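PDB 3TKK: predicted acetamidase/formamidase from Thermoanaerobacter tengcongensis, which probably hydrolyses carbon-nitrogen bonds in linear amides, as expected of an acetamidase or formamidase, and holds zinc and calcium ions close together. Local coordinates for residues V91-K96 with G195-E200; N42-N47 with L108-V113; I84-K89 with L185-G190; M158-I163 with Q274-V279; F14-E19 with I146-P151. One frame throughout, in Å; residues are numbered along the deposited sequence.

Contact 1: residues V91-K96 with G195-E200; sequences VLATGK and GVSGVE. With ZN (zinc ion), chain F.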
# COMPACT_ATOMS: atom_id res chain seq x y z
N VAL A 91 15.04 -9.51 -17.30
CA VAL A 91 15.59 -10.53 -16.44
C VAL A 91 14.88 -10.45 -15.12
O VAL A 91 14.60 -9.32 -14.65
CB VAL A 91 17.05 -10.18 -16.19
CG1 VAL A 91 17.72 -11.25 -15.30
CG2 VAL A 91 17.81 -10.09 -17.63
N LEU A 92 14.61 -11.61 -14.50
CA LEU A 92 14.03 -11.73 -13.20
C LEU A 92 15.17 -12.33 -12.38
O LEU A 92 15.86 -13.29 -12.88
CB LEU A 92 12.86 -12.74 -13.21
CG LEU A 92 11.74 -12.06 -13.97
CD1 LEU A 92 10.76 -13.03 -14.44
CD2 LEU A 92 11.14 -11.08 -12.93
N ALA A 93 15.33 -11.84 -11.16
CA ALA A 93 16.33 -12.30 -10.19
C ALA A 93 15.76 -12.50 -8.83
O ALA A 93 14.91 -11.70 -8.35
CB ALA A 93 17.56 -11.33 -10.14
N THR A 94 16.21 -13.57 -8.14
CA THR A 94 15.95 -13.64 -6.69
C THR A 94 16.94 -14.59 -6.08
O THR A 94 17.85 -14.96 -6.73
CB THR A 94 14.54 -14.20 -6.41
OG1 THR A 94 14.21 -14.03 -5.01
CG2 THR A 94 14.38 -15.70 -6.82
N GLY A 95 16.73 -15.04 -4.85
CA GLY A 95 17.68 -16.04 -4.32
C GLY A 95 17.91 -15.97 -2.84
O GLY A 95 17.24 -15.21 -2.16
N LYS A 96 18.84 -16.79 -2.31
CA LYS A 96 19.06 -16.79 -0.87
C LYS A 96 19.32 -15.38 -0.28
O LYS A 96 20.17 -14.61 -0.77
CB LYS A 96 20.29 -17.63 -0.57
CG LYS A 96 20.34 -18.13 0.80
CD LYS A 96 21.75 -18.72 1.05
CE LYS A 96 21.69 -19.62 2.29
NZ LYS A 96 20.46 -19.07 2.95
N GLY A 195 10.27 -10.09 -4.31
CA GLY A 195 11.25 -11.13 -4.72
C GLY A 195 12.68 -10.55 -4.84
O GLY A 195 13.62 -11.26 -5.05
N VAL A 196 12.77 -9.22 -4.76
CA VAL A 196 14.03 -8.43 -4.93
C VAL A 196 14.09 -7.65 -6.28
O VAL A 196 14.71 -6.56 -6.38
CB VAL A 196 15.33 -9.22 -4.65
CG1 VAL A 196 16.08 -9.78 -5.88
CG2 VAL A 196 16.39 -8.27 -3.91
N SER A 197 13.43 -8.12 -7.31
CA SER A 197 13.63 -7.42 -8.55
C SER A 197 12.32 -7.28 -9.29
O SER A 197 11.30 -7.84 -9.02
CB SER A 197 14.62 -8.14 -9.56
OG SER A 197 13.75 -9.10 -10.29
N GLY A 198 12.38 -6.45 -10.30
CA GLY A 198 11.31 -6.26 -11.28
C GLY A 198 11.61 -7.11 -12.49
O GLY A 198 12.48 -7.93 -12.42
N VAL A 199 10.80 -7.03 -13.54
CA VAL A 199 11.25 -7.47 -14.85
C VAL A 199 12.27 -6.38 -15.39
O VAL A 199 11.92 -5.32 -16.00
CB VAL A 199 10.07 -7.75 -15.84
CG1 VAL A 199 10.66 -8.26 -17.27
CG2 VAL A 199 9.01 -8.76 -15.26
N GLU A 200 13.55 -6.65 -15.13
CA GLU A 200 14.64 -5.71 -15.32
C GLU A 200 14.93 -5.61 -16.83
O GLU A 200 15.23 -6.59 -17.51
CB GLU A 200 15.89 -6.21 -14.63
CG GLU A 200 15.73 -6.42 -13.13
CD GLU A 200 15.35 -5.16 -12.34
OE1 GLU A 200 15.64 -4.01 -12.83
OE2 GLU A 200 14.86 -5.23 -11.13
ZN ZN F . 15.22 -3.05 -10.98
O HOH W 1 12.34 -10.76 -7.94
O HOH W 2 15.03 -3.23 -8.96

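Contact 2: residues N42-N47 with L108-V113; sequences NQIQSN and LYSKVV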
# COMPACT_ATOMS: atom_id res chain seq x y z
N ASN A 42 23.13 -4.55 -18.30
CA ASN A 42 23.04 -5.54 -19.39
C ASN A 42 24.00 -6.77 -19.28
O ASN A 42 24.38 -7.33 -20.31
CB ASN A 42 23.27 -4.82 -20.75
CG ASN A 42 22.16 -3.79 -21.08
OD1 ASN A 42 22.23 -3.09 -22.09
ND2 ASN A 42 21.13 -3.72 -20.21
N GLN A 43 24.42 -7.18 -18.06
CA GLN A 43 25.40 -8.26 -17.89
C GLN A 43 24.80 -9.69 -17.97
O GLN A 43 25.54 -10.67 -18.12
CB GLN A 43 26.19 -8.08 -16.59
CG GLN A 43 27.19 -6.93 -16.65
CD GLN A 43 27.96 -6.79 -15.34
OE1 GLN A 43 27.49 -6.17 -14.38
NE2 GLN A 43 29.15 -7.39 -15.28
N ILE A 44 23.47 -9.79 -17.84
CA ILE A 44 22.70 -11.04 -18.07
C ILE A 44 21.81 -10.84 -19.30
O ILE A 44 20.75 -10.21 -19.25
CB ILE A 44 21.76 -11.43 -16.89
CG1 ILE A 44 22.52 -11.59 -15.55
CG2 ILE A 44 20.90 -12.69 -17.27
CD1 ILE A 44 21.68 -12.38 -14.50
N GLN A 45 22.26 -11.41 -20.42
CA GLN A 45 21.55 -11.30 -21.68
C GLN A 45 20.95 -12.64 -22.05
O GLN A 45 20.10 -12.73 -22.94
CB GLN A 45 22.54 -10.86 -22.77
CG GLN A 45 22.95 -9.41 -22.61
CD GLN A 45 24.29 -9.22 -23.17
OE1 GLN A 45 25.15 -8.60 -22.55
NE2 GLN A 45 24.52 -9.78 -24.35
N SER A 46 21.40 -13.69 -21.38
CA SER A 46 20.96 -15.03 -21.70
C SER A 46 21.06 -15.87 -20.44
O SER A 46 21.74 -15.49 -19.48
CB SER A 46 21.81 -15.62 -22.83
OG SER A 46 21.70 -17.02 -22.85
N ASN A 47 20.37 -17.01 -20.43
CA ASN A 47 20.56 -17.98 -19.37
C ASN A 47 21.78 -18.85 -19.59
O ASN A 47 22.82 -18.41 -20.09
CB ASN A 47 19.32 -18.88 -19.25
CG ASN A 47 18.14 -18.19 -18.52
OD1 ASN A 47 17.13 -17.84 -19.15
ND2 ASN A 47 18.25 -18.02 -17.19
N LEU A 108 21.49 -18.52 -5.99
CA LEU A 108 21.12 -17.30 -6.64
C LEU A 108 20.34 -17.66 -7.93
O LEU A 108 20.68 -18.59 -8.61
CB LEU A 108 22.40 -16.51 -7.02
CG LEU A 108 22.21 -14.98 -6.93
CD1 LEU A 108 20.91 -14.36 -7.65
CD2 LEU A 108 22.20 -14.57 -5.42
N TYR A 109 19.31 -16.90 -8.27
CA TYR A 109 18.46 -17.31 -9.36
C TYR A 109 18.38 -16.17 -10.29
O TYR A 109 18.36 -15.04 -9.82
CB TYR A 109 17.04 -17.51 -8.84
CG TYR A 109 15.97 -17.81 -9.90
CD1 TYR A 109 15.76 -19.10 -10.37
CD2 TYR A 109 15.17 -16.79 -10.42
CE1 TYR A 109 14.75 -19.40 -11.34
CE2 TYR A 109 14.14 -17.09 -11.38
CZ TYR A 109 13.94 -18.39 -11.79
OH TYR A 109 12.94 -18.65 -12.69
N SER A 110 18.39 -16.44 -11.60
CA SER A 110 17.87 -15.47 -12.59
C SER A 110 17.19 -16.19 -13.73
O SER A 110 17.49 -17.34 -14.02
CB SER A 110 18.99 -14.63 -13.21
OG SER A 110 19.89 -15.47 -13.90
N LYS A 111 16.25 -15.51 -14.39
CA LYS A 111 15.58 -16.06 -15.53
C LYS A 111 15.44 -14.95 -16.53
O LYS A 111 14.89 -13.86 -16.21
CB LYS A 111 14.15 -16.42 -15.15
CG LYS A 111 13.41 -17.14 -16.30
CD LYS A 111 12.05 -17.50 -15.78
CE LYS A 111 11.72 -18.82 -16.43
NZ LYS A 111 12.32 -18.79 -17.83
N VAL A 112 15.86 -15.22 -17.76
CA VAL A 112 15.69 -14.20 -18.80
C VAL A 112 14.35 -14.51 -19.44
O VAL A 112 14.12 -15.66 -19.73
CB VAL A 112 16.80 -14.34 -19.88
CG1 VAL A 112 16.50 -13.52 -21.15
CG2 VAL A 112 18.14 -13.93 -19.30
N VAL A 113 13.48 -13.52 -19.62
CA VAL A 113 12.18 -13.72 -20.25
C VAL A 113 12.03 -12.88 -21.52
O VAL A 113 12.50 -11.75 -21.59
CB VAL A 113 11.04 -13.34 -19.31
CG1 VAL A 113 11.03 -14.36 -18.20
CG2 VAL A 113 11.33 -11.99 -18.59

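Contact 3: residues I84-K89 with L185-G190; sequences IEVAEK and LHALMG. With ZN (zinc ion), chain F.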
# COMPACT_ATOMS: atom_id res chain seq x y z
N ILE A 84 7.70 5.46 -22.22
CA ILE A 84 8.78 4.55 -21.80
C ILE A 84 8.79 3.38 -22.81
O ILE A 84 7.77 2.69 -22.95
CB ILE A 84 8.49 4.00 -20.40
CG1 ILE A 84 8.48 5.11 -19.37
CG2 ILE A 84 9.50 2.97 -19.86
CD1 ILE A 84 8.22 4.51 -17.94
N GLU A 85 9.90 3.12 -23.50
CA GLU A 85 9.95 1.89 -24.28
C GLU A 85 10.89 0.90 -23.69
O GLU A 85 11.93 1.30 -23.08
CB GLU A 85 10.26 2.24 -25.76
CG GLU A 85 9.17 3.17 -26.30
CD GLU A 85 9.62 4.05 -27.52
OE1 GLU A 85 9.10 5.21 -27.69
OE2 GLU A 85 10.48 3.57 -28.31
N VAL A 86 10.53 -0.38 -23.67
CA VAL A 86 11.37 -1.34 -22.98
C VAL A 86 11.91 -2.33 -24.06
O VAL A 86 11.30 -2.61 -25.06
CB VAL A 86 10.67 -2.09 -21.83
CG1 VAL A 86 10.12 -1.03 -20.77
CG2 VAL A 86 9.56 -3.05 -22.41
N ALA A 87 13.10 -2.88 -23.81
CA ALA A 87 13.67 -3.91 -24.68
C ALA A 87 12.79 -5.17 -24.75
O ALA A 87 11.89 -5.36 -23.91
CB ALA A 87 15.03 -4.21 -24.37
N GLU A 88 13.03 -6.00 -25.78
CA GLU A 88 12.22 -7.23 -26.00
C GLU A 88 12.62 -8.42 -25.13
O GLU A 88 12.05 -9.51 -25.24
CB GLU A 88 12.21 -7.61 -27.51
CG GLU A 88 13.53 -7.66 -27.96
CD GLU A 88 13.67 -8.00 -29.45
OE1 GLU A 88 13.44 -9.19 -29.80
OE2 GLU A 88 14.00 -7.07 -30.22
N LYS A 89 13.61 -8.24 -24.28
CA LYS A 89 13.80 -9.24 -23.24
C LYS A 89 14.08 -8.59 -21.89
O LYS A 89 14.38 -7.42 -21.86
CB LYS A 89 14.93 -10.18 -23.56
CG LYS A 89 16.27 -9.68 -23.17
CD LYS A 89 17.27 -10.42 -24.12
CE LYS A 89 18.47 -9.51 -24.40
NZ LYS A 89 19.25 -9.35 -23.15
N LEU A 185 14.87 0.59 -15.56
CA LEU A 185 13.55 0.39 -16.00
C LEU A 185 13.06 -1.03 -15.70
O LEU A 185 13.90 -1.99 -15.65
CB LEU A 185 13.30 0.70 -17.54
CG LEU A 185 13.87 1.99 -18.19
CD1 LEU A 185 13.56 2.14 -19.82
CD2 LEU A 185 13.41 3.20 -17.52
N HIS A 186 11.71 -1.13 -15.56
CA HIS A 186 11.08 -2.46 -15.28
C HIS A 186 9.95 -2.55 -16.26
O HIS A 186 9.32 -1.53 -16.44
CB HIS A 186 10.49 -2.65 -13.88
CG HIS A 186 11.49 -2.54 -12.77
ND1 HIS A 186 11.17 -2.08 -11.53
CD2 HIS A 186 12.79 -2.87 -12.72
CE1 HIS A 186 12.26 -1.99 -10.79
NE2 HIS A 186 13.26 -2.48 -11.51
N ALA A 187 9.84 -3.66 -16.98
CA ALA A 187 8.65 -3.86 -17.82
C ALA A 187 7.35 -4.09 -16.98
O ALA A 187 6.22 -3.98 -17.50
CB ALA A 187 8.90 -5.11 -18.65
N LEU A 188 7.52 -4.48 -15.74
CA LEU A 188 6.47 -4.87 -14.78
C LEU A 188 7.09 -5.02 -13.39
O LEU A 188 8.10 -5.61 -13.29
CB LEU A 188 5.95 -6.25 -15.09
CG LEU A 188 4.59 -6.60 -14.41
CD1 LEU A 188 3.49 -5.50 -14.50
CD2 LEU A 188 4.13 -8.03 -14.94
N MET A 189 6.38 -4.57 -12.36
CA MET A 189 6.85 -4.80 -10.97
C MET A 189 5.60 -4.56 -10.10
O MET A 189 4.78 -3.67 -10.39
CB MET A 189 7.97 -3.76 -10.59
CG MET A 189 8.61 -4.07 -9.14
SD MET A 189 9.47 -2.60 -8.57
CE MET A 189 8.04 -1.70 -8.02
N GLY A 190 5.44 -5.31 -9.02
CA GLY A 190 4.45 -5.01 -8.05
C GLY A 190 4.94 -4.25 -6.86
O GLY A 190 6.12 -4.36 -6.40
ZN ZN F . 15.22 -3.05 -10.98
O HOH W 2 15.03 -3.23 -8.96

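Contact 4: residues M158-I163 with Q274-V279; sequences MDTTLI and QISQVV. With CA (calcium ion), chain G.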
# COMPACT_ATOMS: atom_id res chain seq x y z
N MET A 158 13.96 4.34 -5.84
CA MET A 158 12.69 4.38 -5.15
C MET A 158 11.70 3.26 -5.57
O MET A 158 10.70 3.12 -4.89
CB MET A 158 12.02 5.73 -5.42
CG MET A 158 12.78 6.95 -5.06
SD MET A 158 11.86 8.49 -5.31
CE MET A 158 12.20 8.65 -7.06
N ASP A 159 11.92 2.59 -6.74
CA ASP A 159 11.12 1.44 -7.23
C ASP A 159 9.67 1.68 -6.93
O ASP A 159 8.94 0.85 -6.30
CB ASP A 159 11.57 0.08 -6.69
CG ASP A 159 12.93 -0.40 -7.29
OD1 ASP A 159 13.41 0.03 -8.37
OD2 ASP A 159 13.68 -1.03 -6.52
N THR A 160 9.21 2.80 -7.49
CA THR A 160 7.82 3.21 -7.36
C THR A 160 6.98 3.02 -8.62
O THR A 160 7.29 3.64 -9.66
CB THR A 160 7.82 4.70 -6.82
OG1 THR A 160 8.37 4.71 -5.46
CG2 THR A 160 6.37 5.20 -6.84
N THR A 161 5.87 2.22 -8.57
CA THR A 161 5.20 1.76 -9.73
C THR A 161 4.50 2.96 -10.35
O THR A 161 4.28 2.97 -11.54
CB THR A 161 4.02 0.73 -9.32
OG1 THR A 161 3.36 1.29 -8.15
CG2 THR A 161 4.72 -0.75 -8.93
N LEU A 162 4.21 4.00 -9.56
CA LEU A 162 3.56 5.17 -10.14
C LEU A 162 4.44 5.91 -11.27
O LEU A 162 3.94 6.81 -11.89
CB LEU A 162 3.21 6.19 -9.00
CG LEU A 162 2.28 5.68 -7.83
CD1 LEU A 162 1.97 6.89 -6.86
CD2 LEU A 162 1.05 4.99 -8.52
N ILE A 163 5.80 5.78 -11.20
CA ILE A 163 6.64 6.52 -12.14
C ILE A 163 6.61 5.83 -13.48
O ILE A 163 7.44 4.98 -13.70
CB ILE A 163 8.09 6.67 -11.50
CG1 ILE A 163 7.86 7.35 -10.15
CG2 ILE A 163 9.01 7.54 -12.51
CD1 ILE A 163 9.31 7.69 -9.21
N GLN A 274 0.92 3.76 1.16
CA GLN A 274 1.09 2.68 0.15
C GLN A 274 2.58 2.35 0.23
O GLN A 274 3.39 3.09 0.86
CB GLN A 274 0.71 3.21 -1.22
CG GLN A 274 -0.77 3.61 -1.29
CD GLN A 274 -1.24 3.89 -2.71
OE1 GLN A 274 -0.43 4.43 -3.48
NE2 GLN A 274 -2.54 3.58 -3.08
N ILE A 275 2.93 1.18 -0.30
CA ILE A 275 4.26 0.70 -0.26
C ILE A 275 4.87 0.68 -1.67
O ILE A 275 4.20 0.22 -2.70
CB ILE A 275 4.27 -0.76 0.32
CG1 ILE A 275 3.97 -0.75 1.85
CG2 ILE A 275 5.66 -1.43 0.20
CD1 ILE A 275 3.56 -2.18 2.33
N SER A 276 6.11 1.16 -1.74
CA SER A 276 6.88 1.07 -3.02
C SER A 276 7.76 -0.09 -3.04
O SER A 276 7.55 -0.89 -3.90
CB SER A 276 7.60 2.35 -3.42
OG SER A 276 6.65 3.46 -3.72
N GLN A 277 8.72 -0.22 -2.01
CA GLN A 277 9.54 -1.38 -2.03
C GLN A 277 10.02 -1.62 -0.66
O GLN A 277 10.24 -0.64 0.13
CB GLN A 277 10.80 -1.28 -2.99
CG GLN A 277 11.71 -0.06 -2.83
CD GLN A 277 12.64 -0.23 -1.65
OE1 GLN A 277 12.97 -1.41 -1.31
NE2 GLN A 277 13.28 0.88 -1.22
N VAL A 278 10.17 -2.93 -0.34
CA VAL A 278 10.72 -3.28 1.00
C VAL A 278 11.99 -4.05 0.93
O VAL A 278 12.39 -4.64 1.89
CB VAL A 278 9.70 -4.15 1.77
CG1 VAL A 278 8.40 -3.33 1.90
CG2 VAL A 278 9.32 -5.44 0.91
N VAL A 279 12.73 -3.96 -0.16
CA VAL A 279 13.78 -4.94 -0.21
C VAL A 279 15.13 -4.13 -0.43
O VAL A 279 16.17 -4.74 -0.54
CB VAL A 279 13.55 -5.86 -1.53
CG1 VAL A 279 12.22 -6.71 -1.46
CG2 VAL A 279 13.57 -5.09 -2.78
CA CA G . 15.56 -0.89 -8.26
O HOH W 2 15.03 -3.23 -8.96
O HOH W 3 17.97 -1.42 -8.63
O HOH W 4 16.52 -2.26 -6.45

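Contact 5: residues F14-E19 with I146-P151; sequences FAFSKE and INCGTP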
# COMPACT_ATOMS: atom_id res chain seq x y z
N PHE A 14 27.11 5.77 -11.26
CA PHE A 14 26.74 4.70 -10.37
C PHE A 14 26.28 5.26 -9.01
O PHE A 14 25.76 4.54 -8.19
CB PHE A 14 27.98 3.72 -10.21
CG PHE A 14 28.18 2.88 -11.47
CD1 PHE A 14 27.29 1.82 -11.74
CD2 PHE A 14 29.12 3.25 -12.43
CE1 PHE A 14 27.42 1.09 -12.91
CE2 PHE A 14 29.25 2.57 -13.63
CZ PHE A 14 28.40 1.46 -13.88
N ALA A 15 26.56 6.54 -8.73
CA ALA A 15 26.08 7.11 -7.47
C ALA A 15 25.61 8.49 -7.78
O ALA A 15 26.18 9.12 -8.68
CB ALA A 15 27.28 7.16 -6.41
N PHE A 16 24.59 9.00 -7.06
CA PHE A 16 24.12 10.43 -7.30
C PHE A 16 25.05 11.32 -6.53
O PHE A 16 25.23 11.12 -5.31
CB PHE A 16 22.66 10.62 -6.88
CG PHE A 16 21.71 9.98 -7.83
CD1 PHE A 16 21.53 8.61 -7.86
CD2 PHE A 16 21.00 10.78 -8.76
CE1 PHE A 16 20.59 8.02 -8.84
CE2 PHE A 16 20.10 10.23 -9.71
CZ PHE A 16 19.94 8.83 -9.76
N SER A 17 25.74 12.24 -7.21
CA SER A 17 26.76 13.00 -6.46
C SER A 17 26.85 14.35 -7.12
O SER A 17 26.77 14.46 -8.35
CB SER A 17 28.14 12.29 -6.50
OG SER A 17 29.13 13.25 -6.05
N LYS A 18 27.04 15.37 -6.31
CA LYS A 18 27.16 16.74 -6.85
C LYS A 18 28.43 16.88 -7.68
O LYS A 18 28.57 17.87 -8.42
CB LYS A 18 27.26 17.77 -5.73
CG LYS A 18 28.48 17.61 -4.83
CD LYS A 18 28.54 18.78 -3.87
CE LYS A 18 29.23 18.36 -2.62
NZ LYS A 18 30.77 18.68 -2.80
N GLU A 19 29.34 15.91 -7.52
CA GLU A 19 30.68 15.93 -8.15
C GLU A 19 30.68 15.37 -9.58
O GLU A 19 31.65 15.58 -10.31
CB GLU A 19 31.68 15.13 -7.33
CG GLU A 19 31.81 15.69 -5.89
CD GLU A 19 32.36 17.12 -5.91
OE1 GLU A 19 33.30 17.37 -6.67
OE2 GLU A 19 31.88 18.01 -5.17
N ILE A 146 25.61 9.35 -2.93
CA ILE A 146 24.71 8.27 -2.59
C ILE A 146 24.56 7.26 -3.72
O ILE A 146 24.00 7.53 -4.75
CB ILE A 146 23.35 8.78 -2.04
CG1 ILE A 146 23.59 9.60 -0.75
CG2 ILE A 146 22.38 7.57 -1.73
CD1 ILE A 146 22.34 10.41 -0.18
N ASN A 147 25.09 6.08 -3.50
CA ASN A 147 24.95 5.00 -4.50
C ASN A 147 23.56 4.85 -5.11
O ASN A 147 22.57 4.83 -4.36
CB ASN A 147 25.33 3.69 -3.80
CG ASN A 147 25.51 2.54 -4.77
OD1 ASN A 147 24.55 1.80 -5.10
ND2 ASN A 147 26.74 2.38 -5.24
N CYS A 148 23.52 4.71 -6.47
CA CYS A 148 22.33 4.44 -7.28
C CYS A 148 21.28 3.51 -6.76
O CYS A 148 20.12 3.69 -7.06
CB CYS A 148 22.79 3.96 -8.68
SG CYS A 148 23.26 5.44 -9.50
N GLY A 149 21.70 2.50 -6.00
CA GLY A 149 20.78 1.51 -5.38
C GLY A 149 20.09 2.00 -4.10
O GLY A 149 19.32 1.26 -3.51
N THR A 150 20.41 3.21 -3.63
CA THR A 150 19.78 3.67 -2.35
C THR A 150 18.87 4.86 -2.65
O THR A 150 19.25 5.76 -3.42
CB THR A 150 20.91 4.10 -1.45
OG1 THR A 150 21.65 2.91 -1.09
CG2 THR A 150 20.43 4.76 -0.16
N PRO A 151 17.63 4.84 -2.17
CA PRO A 151 16.82 6.08 -2.27
C PRO A 151 16.99 7.09 -1.22
O PRO A 151 17.31 6.75 -0.08
CB PRO A 151 15.38 5.60 -2.12
CG PRO A 151 15.43 4.32 -1.35
CD PRO A 151 16.90 3.74 -1.50

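Contact 1: residues V91-K96 with G195-E200
Glu-200 lies against Val-91 at its CB and ends on the zinc ion. Its CB lies 3.4 Å from Val-91 O, and CG stays beside the same carbonyl before a bend at chi2 (-60°) turns the carboxylate toward the metal. There OE1 and OE2 chelate zinc at 2.1 and 2.2 Å, in a site completed by His-186, Asp-184, a water and Cys-39, modified to 3-sulfinoalanine. Gly-198 N bonds to OE2 from above the carboxylate plane, steadying the chelating group. The backbones of Val-91 and Glu-200 form a single antiparallel hydrogen-bonded bridge, which ties the metal-binding loop to strand 89-95, part of a four-stranded antiparallel sheet. Ser-197 OG takes a nearly straight bond from Ala-93 N (3.3 Å, 168°) and gives its proton to Gly-198 O. An alanine at Ser-197 would remove OG and would probably leave Ala-93 N without this acceptor and the Gly-198 carbonyl without its donor. A water joins Ala-93 O to Ser-197 N. Thr-94 OG1, anti to the backbone N (chi1 -170°), donates to Gly-195 O at 2.8 Å in the carbonyl plane, while Ser-268 of the second subunit grips the loop at Gly-195 N and Ser-197 O.

Contact 2: residues N42-N47 with L108-V113
Ile-44 lays its CG2 branch against Val-112, methyl to methyl, with CG2 of one 3.6 Å from CG2 of the other; the two side chains run past each other in opposite senses. The ethyl arm of Ile-44 goes a different way: its CD1 reaches Ser-110, touching OG at 3.6 Å and CB just behind it. Ile-44 thus spans two residues whose side chains leave the same side of strand 108-116, and Val-91 on the adjoining strand meets it as well. Val-112 gives up more surface to the contact than Ile-44 does. Its CG2 also rests on the backbone of Ser-46, at 3.7 Å from that residue's C atom, and its CG1 approaches Gln-45 O.

The polar part of the contact belongs to Asn-47, whose CG stands anti to the carbonyl carbon (chi1 -77°) and carries the amide up to the strand. OD1 accepts from Val-112 N at 3.2 Å with a fairly straight N-H (161°), although the donor is tilted from the amide plane. ND2 makes a weak, bent bond to Ser-110 O at 3.3 Å.

On the other edge of the strand, Lys-111 and Val-113 pair with Leu-92 and Gly-90. The loop 42-47 lies where the four-stranded antiparallel sheet meets the surface, and there one asparagine amide serves a backbone N-H and a C=O two residues apart, much as a neighbouring strand would, though Asn-47 is poorly ordered and its hold on the edge of 108-116 is probably loose.

Contact 3: residues I84-K89 with L185-G190
Leu-185 and Ile-84 are brought together by their first torsions: CG of Leu-185 stands anti to its carbonyl carbon (chi1 -45°) and the chain then runs extended through chi2, while CG2 of Ile-84 is anti to its own backbone N. CD1 of the leucine lies 4.1 Å from CG2 of the isoleucine, the two side chains lying alongside but oppositely directed. The same CD1 meets Glu-85 O at 3.7 Å. Val-86 makes the second point of touch, its CG2 at 4.3 Å from Ala-187 CB and its CG1 equally near Ala-187 CA. The packing is light, methyls against methyls and backbone, without hydrogen bonds between the segments. His-186, between the two contact residues, points its side chain away from segment 84-89 and binds zinc through NE2 at 2.1 Å, so Leu-185 and Ala-187 pack behind a metal ligand. Strand 76-86 belongs to the nine-stranded mixed sheet and strand 180-186 to the seven-stranded one, making this a junction between sheets. Ile-134, on strand 133-138, packs against both Ile-84 and Leu-185, and the loop leading into strand 203-212 bonds to Leu-185 through Val-201 and to Ala-87, next after Val-86, through Ala-202.

Contact 4: residues M158-I163 with Q274-V279
Ser-276 reaches Thr-160 through OG, which donates to Thr-160 OG1 at 2.7 Å. The threonine hydroxyl passes its own proton on to Met-158 O at 2.9 Å, meeting that oxygen from well above the carbonyl plane, 60° out of it. Arg-286 NH1 also bonds to Ser-276 OG, so a chain of donors and acceptors runs from the arginine through two buried hydroxyls to the backbone of the loop. Below the hydroxyl, Ser-276 CB packs against Met-158 O at 3.5 Å and lies close to the carbonyl of Asp-159. A valine in place of Thr-160 would keep the branched shape but would probably leave the Ser-276 hydroxyl without this acceptor and take from Met-158 O the donor it has in the threonine.

Ser-276 and Gln-277 together face Thr-284 on the neighbouring strand 283-290, a classic beta bulge in strand 272-277, which is outermost, within this chain, in the large mixed sheet. Across from it, Thr-160 begins a type I turn that ends at Ile-163.

Gln-277 offers its aliphatic part to the loop: CG lies 3.9 Å from Asp-159 CB, with chi1 at 52° placing CG between its backbone N and carbonyl carbon. Its amide turns to other partners, NE2 bonding to Leu-282 O and Thr-284 OG1, and OE1 accepting from Asp-280 N and Val-279 N. Beyond the CB that meets Gln-277, the carboxylate of Asp-159 chelates the calcium ion, OD1 at 2.3 Å and OD2 at 2.6 Å, beside Asn-157, Asp-184 and three waters.

Contact 5: residues F14-E19 with I146-P151
The ring of Phe-16, on a short two-stranded antiparallel sheet of 15-16 with 146-147, has Ile-146 O at its edge, near the ring plane, and the sulfur of Cys-148 set obliquely to it. SG sits 4.7 Å from the ring centroid on a line 56° off the normal, a Cys sulfur-aromatic contact whose nearest ring atom is CE1 at 3.8 Å, although the sulfur is crowded in the model and its exact place is less sure. His-154 adds a second flat group, its ring meeting that of Phe-16 with the planes at about 55°. CG of Phe-16 stands anti to the carbonyl carbon (chi1 -73°), which carries the ring alongside the partner backbone and on to the cysteine.

In the sheet, Phe-16 and Ile-146 are a hydrogen-bonded pair: Phe-16 N donates to Ile-146 O at 2.8 Å, and Ile-146 N returns a nearly straight bond to Phe-16 O at 3.0 Å. Ala-15 and Asn-147 make the non-hydrogen-bonded pair, and their side chains leave on the face away from Phe-16 and Ile-146. Ala-15 CB packs there on Asn-147 CA at 3.7 Å. The ribbon joins parts of the chain more than a hundred residues apart.

After Asn-147 the chain folds into a type I turn, closed by Thr-150 N bonding to Asn-147 O. The asparagine side chain reinforces it as an Asx turn, Gly-149 N donating to OD1 at 3.1 Å. Within the same turn, Gly-149 O accepts a hydrogen bond from ND2 of Asn-157, whose OD1 binds the calcium ion.

How the contacts relate
Contacts 1, 3 and 4 converge on the metal centre. Glu-200 of contact 1 and His-186 of contact 3 share the zinc ion, and Asp-159 of contact 4 binds the calcium ion; water 2 coordinates both metals. Contacts 1 and 3 are also joined by backbone, Val-199 O lying 2.8 Å from Ala-187 N, with their centres 13 Å apart. Contact 2, centred 10 Å from contact 1, is joined to it through the adjacent strands 89-95 and 108-116, where Thr-94 O lies 2.9 Å from Tyr-109 N. Contact 5 stands farther off, its centre 18 Å from that of contact 4, yet Pro-151 touches Met-158 and Gln-277, and the side chain of Cys-148 is about 9 Å from the calcium ion.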